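Local atomic coordinates of tryptophan halogenase (Shewanella frigidimarina, PDB entry 2PYX), a protein that probably acts as a flavin-dependent monooxygenase of the tryptophan halogenase family, binding FAD to support halogenation of an aromatic substrate such as tryptophan. Residues N96-P101 and S415-E419; Q279-I284 and T312-Y316. One frame throughout, in Å; residues are numbered along the deposited sequence. Where two conformers were deposited one is given.

Interaction 1: N96-P101 and S415-E419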
# COMPACT_ATOMS: atom_id res chain seq x y z
N ASN A 96 0.82 -11.42 -17.51
CA ASN A 96 -0.20 -12.37 -17.91
C ASN A 96 -1.61 -12.07 -17.42
O ASN A 96 -2.45 -12.94 -17.35
CB ASN A 96 0.21 -13.81 -17.54
CG ASN A 96 1.43 -14.28 -18.28
OD1 ASN A 96 1.85 -13.67 -19.25
ND2 ASN A 96 2.05 -15.33 -17.76
N TRP A 97 -1.89 -10.80 -17.14
CA TRP A 97 -3.22 -10.43 -16.68
C TRP A 97 -4.19 -10.23 -17.83
O TRP A 97 -5.40 -10.31 -17.64
CB TRP A 97 -3.16 -9.11 -15.86
CG TRP A 97 -2.78 -9.31 -14.48
CD1 TRP A 97 -1.56 -9.61 -13.95
CD2 TRP A 97 -3.67 -9.18 -13.37
NE1 TRP A 97 -1.64 -9.72 -12.57
CE2 TRP A 97 -2.94 -9.44 -12.19
CE3 TRP A 97 -5.05 -8.86 -13.27
CZ2 TRP A 97 -3.53 -9.40 -10.93
CZ3 TRP A 97 -5.62 -8.82 -12.00
CH2 TRP A 97 -4.87 -9.10 -10.87
N CYS A 98 -3.69 -9.87 -19.00
CA CYS A 98 -4.56 -9.48 -20.10
C CYS A 98 -5.15 -10.61 -20.95
O CYS A 98 -6.28 -10.50 -21.44
CB CYS A 98 -3.86 -8.53 -21.06
SG CYS A 98 -3.32 -7.01 -20.30
N LYS A 99 -4.34 -11.65 -21.19
CA LYS A 99 -4.73 -12.70 -22.13
C LYS A 99 -4.44 -14.07 -21.53
O LYS A 99 -3.59 -14.20 -20.67
CB LYS A 99 -3.91 -12.54 -23.41
CG LYS A 99 -4.19 -11.29 -24.24
CD LYS A 99 -3.06 -11.14 -25.26
CE LYS A 99 -3.14 -9.89 -26.12
NZ LYS A 99 -1.84 -9.72 -26.89
N ASP A 100 -5.17 -15.08 -22.02
CA ASP A 100 -4.81 -16.45 -21.72
C ASP A 100 -3.38 -16.67 -22.22
O ASP A 100 -3.11 -16.37 -23.39
CB ASP A 100 -5.77 -17.40 -22.41
CG ASP A 100 -7.16 -17.30 -21.86
OD1 ASP A 100 -7.30 -17.60 -20.67
OD2 ASP A 100 -8.06 -16.91 -22.59
N PRO A 101 -2.47 -17.12 -21.34
CA PRO A 101 -1.06 -17.19 -21.72
C PRO A 101 -0.75 -18.06 -22.95
O PRO A 101 -1.32 -19.15 -23.11
CB PRO A 101 -0.39 -17.73 -20.48
CG PRO A 101 -1.29 -17.26 -19.37
CD PRO A 101 -2.64 -17.46 -19.92
N SER A 415 -9.53 -7.53 -18.27
CA SER A 415 -8.84 -8.66 -18.88
C SER A 415 -9.64 -9.22 -20.04
O SER A 415 -10.87 -9.10 -20.11
CB SER A 415 -8.64 -9.79 -17.84
OG SER A 415 -7.86 -10.84 -18.42
N GLN A 416 -8.91 -9.89 -20.95
CA GLN A 416 -9.54 -10.64 -22.04
C GLN A 416 -9.41 -12.14 -21.81
O GLN A 416 -9.74 -12.96 -22.70
CB GLN A 416 -8.95 -10.23 -23.39
CG GLN A 416 -9.28 -8.80 -23.77
CD GLN A 416 -8.91 -8.49 -25.21
OE1 GLN A 416 -7.81 -8.83 -25.67
NE2 GLN A 416 -9.83 -7.86 -25.95
N ARG A 417 -8.94 -12.53 -20.64
CA ARG A 417 -8.82 -13.96 -20.32
C ARG A 417 -10.18 -14.66 -20.43
O ARG A 417 -11.17 -14.18 -19.91
CB ARG A 417 -8.25 -14.16 -18.94
CG ARG A 417 -6.78 -14.04 -18.83
CD ARG A 417 -6.31 -13.95 -17.41
NE ARG A 417 -4.92 -14.29 -17.18
CZ ARG A 417 -4.48 -15.54 -16.95
NH1 ARG A 417 -5.33 -16.56 -16.87
NH2 ARG A 417 -3.21 -15.76 -16.72
N GLN A 418 -10.17 -15.81 -21.10
CA GLN A 418 -11.40 -16.56 -21.43
C GLN A 418 -11.37 -18.01 -20.95
O GLN A 418 -12.44 -18.60 -20.79
CB GLN A 418 -11.64 -16.60 -22.94
CG GLN A 418 -12.11 -15.29 -23.55
CD GLN A 418 -13.54 -14.91 -23.16
OE1 GLN A 418 -14.20 -15.59 -22.36
NE2 GLN A 418 -14.03 -13.82 -23.74
N GLU A 419 -10.19 -18.58 -20.68
CA GLU A 419 -10.13 -20.05 -20.44
C GLU A 419 -10.70 -20.47 -19.09
O GLU A 419 -11.21 -21.60 -18.94
CB GLU A 419 -8.71 -20.58 -20.59
CG GLU A 419 -8.22 -20.54 -22.02
CD GLU A 419 -9.11 -21.36 -22.94
OE1 GLU A 419 -9.24 -22.58 -22.66
OE2 GLU A 419 -9.68 -20.79 -23.90
O HOH W 1 -8.18 -17.43 -18.06
O HOH W 2 -7.13 -14.18 -23.94
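Arg417 reaches across from the loop 415-419 to the loop 96-101 and takes hold of the carbonyl of Asn96, joining the loop after strand 87-95 to the connection between helices 383-413 and 421-425 in this tryptophan halogenase fold. The side-on grip uses two nitrogens on one acceptor: Arg417 NE lies 2.8 Å from Asn96 O, and Arg417 NH2 lies 3.0 Å from Asn96 O. The oxygen sits only 6° out of the guanidinium plane as seen from NE, so the group meets it with its edge. A chain extended from CG to NE carries the guanidinium that far, while Lys99 O and Pro101 CD lie over one of its faces; Trp423 adds a cation-pi contact. Cut back to alanine, the residue would probably leave Asn96 O without these two donors and open a gap beside the Pro101 ring.

Backbone carbonyls receive two further bonds. Ser415 OG, anti to its own nitrogen (chi1 -175°), donates to Trp97 O at 2.6 Å in the carbonyl plane, and also accepts from Arg417 N, which makes an ST turn. Gln416 N donates to Cys98 O at 2.7 Å.

The carboxylate of Asp100 collects amides in the other direction. Its OD2 receives Gln418 N at 2.8 Å and its OD1 receives Glu419 N at 3.1 Å, each on the syn side but out of the carboxylate plane, the latter by 29°. These donors would favour a charged Asp100, although Glu419 OE2 stands only 4.4 Å from Asp100 OD2.

Water completes the seam. One molecule accepts from Asp100 N and donates to Gln416 O; another accepts from Arg417 NH1, and the oxygen of this second water lies 2.8 Å from Asp100 OD1, to which it donates.

Interaction 2: Q279-I284 and T312-Y316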
# COMPACT_ATOMS: atom_id res chain seq x y z
N GLN A 279 -2.84 -15.95 -12.56
CA GLN A 279 -2.97 -17.40 -12.58
C GLN A 279 -4.42 -17.75 -12.90
O GLN A 279 -5.26 -16.82 -13.03
CB GLN A 279 -2.53 -17.98 -11.23
CG GLN A 279 -1.16 -17.57 -10.75
CD GLN A 279 -0.05 -18.07 -11.66
OE1 GLN A 279 -0.09 -19.23 -12.13
NE2 GLN A 279 0.95 -17.20 -11.94
N PRO A 280 -4.76 -19.05 -13.06
CA PRO A 280 -6.14 -19.39 -13.39
C PRO A 280 -7.20 -18.90 -12.40
O PRO A 280 -8.33 -18.64 -12.85
CB PRO A 280 -6.11 -20.92 -13.50
CG PRO A 280 -4.70 -21.20 -13.95
CD PRO A 280 -3.86 -20.23 -13.16
N ASN A 281 -6.85 -18.81 -11.13
CA ASN A 281 -7.81 -18.51 -10.08
C ASN A 281 -7.36 -17.44 -9.11
O ASN A 281 -7.81 -17.42 -7.96
CB ASN A 281 -8.20 -19.81 -9.35
CG ASN A 281 -8.95 -20.74 -10.25
OD1 ASN A 281 -10.05 -20.44 -10.65
ND2 ASN A 281 -8.35 -21.88 -10.58
N GLY A 282 -6.49 -16.55 -9.58
CA GLY A 282 -5.98 -15.48 -8.76
C GLY A 282 -4.69 -14.94 -9.36
O GLY A 282 -4.55 -14.88 -10.57
N TRP A 283 -3.75 -14.56 -8.51
CA TRP A 283 -2.49 -14.01 -8.98
C TRP A 283 -1.44 -14.25 -7.92
O TRP A 283 -1.73 -14.38 -6.72
CB TRP A 283 -2.64 -12.51 -9.31
CG TRP A 283 -3.04 -11.66 -8.14
CD1 TRP A 283 -4.33 -11.43 -7.66
CD2 TRP A 283 -2.17 -10.90 -7.30
NE1 TRP A 283 -4.26 -10.60 -6.56
CE2 TRP A 283 -2.96 -10.25 -6.33
CE3 TRP A 283 -0.79 -10.70 -7.26
CZ2 TRP A 283 -2.41 -9.43 -5.33
CZ3 TRP A 283 -0.24 -9.84 -6.32
CH2 TRP A 283 -1.06 -9.21 -5.36
N ILE A 284 -0.18 -14.28 -8.38
CA ILE A 284 0.96 -14.50 -7.51
C ILE A 284 1.83 -13.26 -7.37
O ILE A 284 2.22 -12.68 -8.39
CB ILE A 284 1.79 -15.66 -8.04
CG1 ILE A 284 1.01 -16.95 -7.78
CG2 ILE A 284 3.13 -15.75 -7.37
CD1 ILE A 284 1.65 -18.23 -8.38
N THR A 312 -0.32 -24.83 -8.28
CA THR A 312 -0.09 -23.63 -9.02
C THR A 312 1.06 -22.81 -8.45
O THR A 312 1.90 -22.32 -9.20
CB THR A 312 -1.42 -22.80 -9.06
OG1 THR A 312 -2.43 -23.60 -9.68
CG2 THR A 312 -1.26 -21.53 -9.85
N LEU A 313 1.11 -22.65 -7.13
CA LEU A 313 2.22 -21.89 -6.51
C LEU A 313 3.54 -22.58 -6.84
O LEU A 313 4.55 -21.94 -7.22
CB LEU A 313 2.08 -21.80 -4.99
CG LEU A 313 3.21 -21.09 -4.22
CD1 LEU A 313 3.46 -19.68 -4.75
CD2 LEU A 313 2.96 -21.12 -2.76
N PHE A 314 3.54 -23.89 -6.67
CA PHE A 314 4.80 -24.63 -6.86
C PHE A 314 5.25 -24.59 -8.31
O PHE A 314 6.45 -24.55 -8.58
CB PHE A 314 4.68 -26.08 -6.34
CG PHE A 314 4.63 -26.20 -4.85
CD1 PHE A 314 4.79 -25.11 -4.00
CD2 PHE A 314 4.44 -27.45 -4.25
CE1 PHE A 314 4.74 -25.25 -2.62
CE2 PHE A 314 4.41 -27.58 -2.88
CZ PHE A 314 4.57 -26.49 -2.06
N ASN A 315 4.31 -24.64 -9.25
CA ASN A 315 4.62 -24.47 -10.66
C ASN A 315 5.30 -23.13 -10.91
O ASN A 315 6.28 -23.04 -11.66
CB ASN A 315 3.40 -24.62 -11.55
CG ASN A 315 2.87 -26.04 -11.60
OD1 ASN A 315 3.56 -26.99 -11.22
ND2 ASN A 315 1.63 -26.20 -12.07
N TYR A 316 4.78 -22.06 -10.31
CA TYR A 316 5.39 -20.74 -10.49
C TYR A 316 6.82 -20.72 -9.97
O TYR A 316 7.69 -20.04 -10.55
CB TYR A 316 4.53 -19.68 -9.75
CG TYR A 316 5.14 -18.29 -9.70
CD1 TYR A 316 4.88 -17.35 -10.69
CD2 TYR A 316 5.97 -17.92 -8.66
CE1 TYR A 316 5.43 -16.08 -10.63
CE2 TYR A 316 6.54 -16.64 -8.60
CZ TYR A 316 6.28 -15.75 -9.61
OH TYR A 316 6.82 -14.47 -9.60
O HOH W 3 1.69 -21.30 -11.72
O HOH W 4 4.73 -12.56 -9.91
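Ile284 packs against Tyr316, setting strand 282-288 of the mixed sheet beside helix 306-317; the short axes of strand 282-284 and helix 312-316 approach to 10.1 Å at 35°, a helix laid on a sheet. With CG2 anti to the backbone nitrogen, Ile284 places this methyl 3.7 Å from the centroid of the Tyr316 ring and 8° off its normal, a CH-pi contact over the ring centre. The other branch reaches past the ring: Ile284 CD1 touches Tyr316 CB at 3.5 Å and borders Leu313 CD1.

At the turn end, the bent side chain of Gln279 passes alongside Thr312, whose methyl CG2 lies 3.4 Å from Gln279 OE1. A water donates to both Gln279 OE1 and Thr312 O, bridging the hairpin to the helix without a direct hydrogen bond between the segments.

Further out, Gln279 NE2 is held by Thr277 O, which fixes the amide; the type I turn from Gln279 to Gly282 links the two strands, and Gln279 N donates to Gly282 O across its base. The phenol of Tyr316 bonds to Asp286 OD2, while a second water, 2.8 Å from Tyr316 OH, donates to that hydroxyl and to Ile284 O.

Overall arrangement
The centres of interactions 1 and 2 lie about 13 Å apart, on the same side of the chain's centre. Along the sequence 96-101 comes first, then 279-284 and 312-316, and finally 415-419, so the ends of interaction 1 enclose interaction 2. Both draw on the mixed sheet in which strand 87-95 runs parallel to 274-279, itself the antiparallel partner of 282-288. The two touch directly: Trp97 CZ2 packs 3.6 Å from Trp283 CB. Trp423, from helix 421-425, bonds to Gln279 O. Through Trp97 and Trp423 the loops and the helix-backed hairpin form one continuous region. The side chain of Trp97 lies about 8 Å from that of Glu361, predicted to bind tryptophan; interaction 2 lies away from the predicted sites.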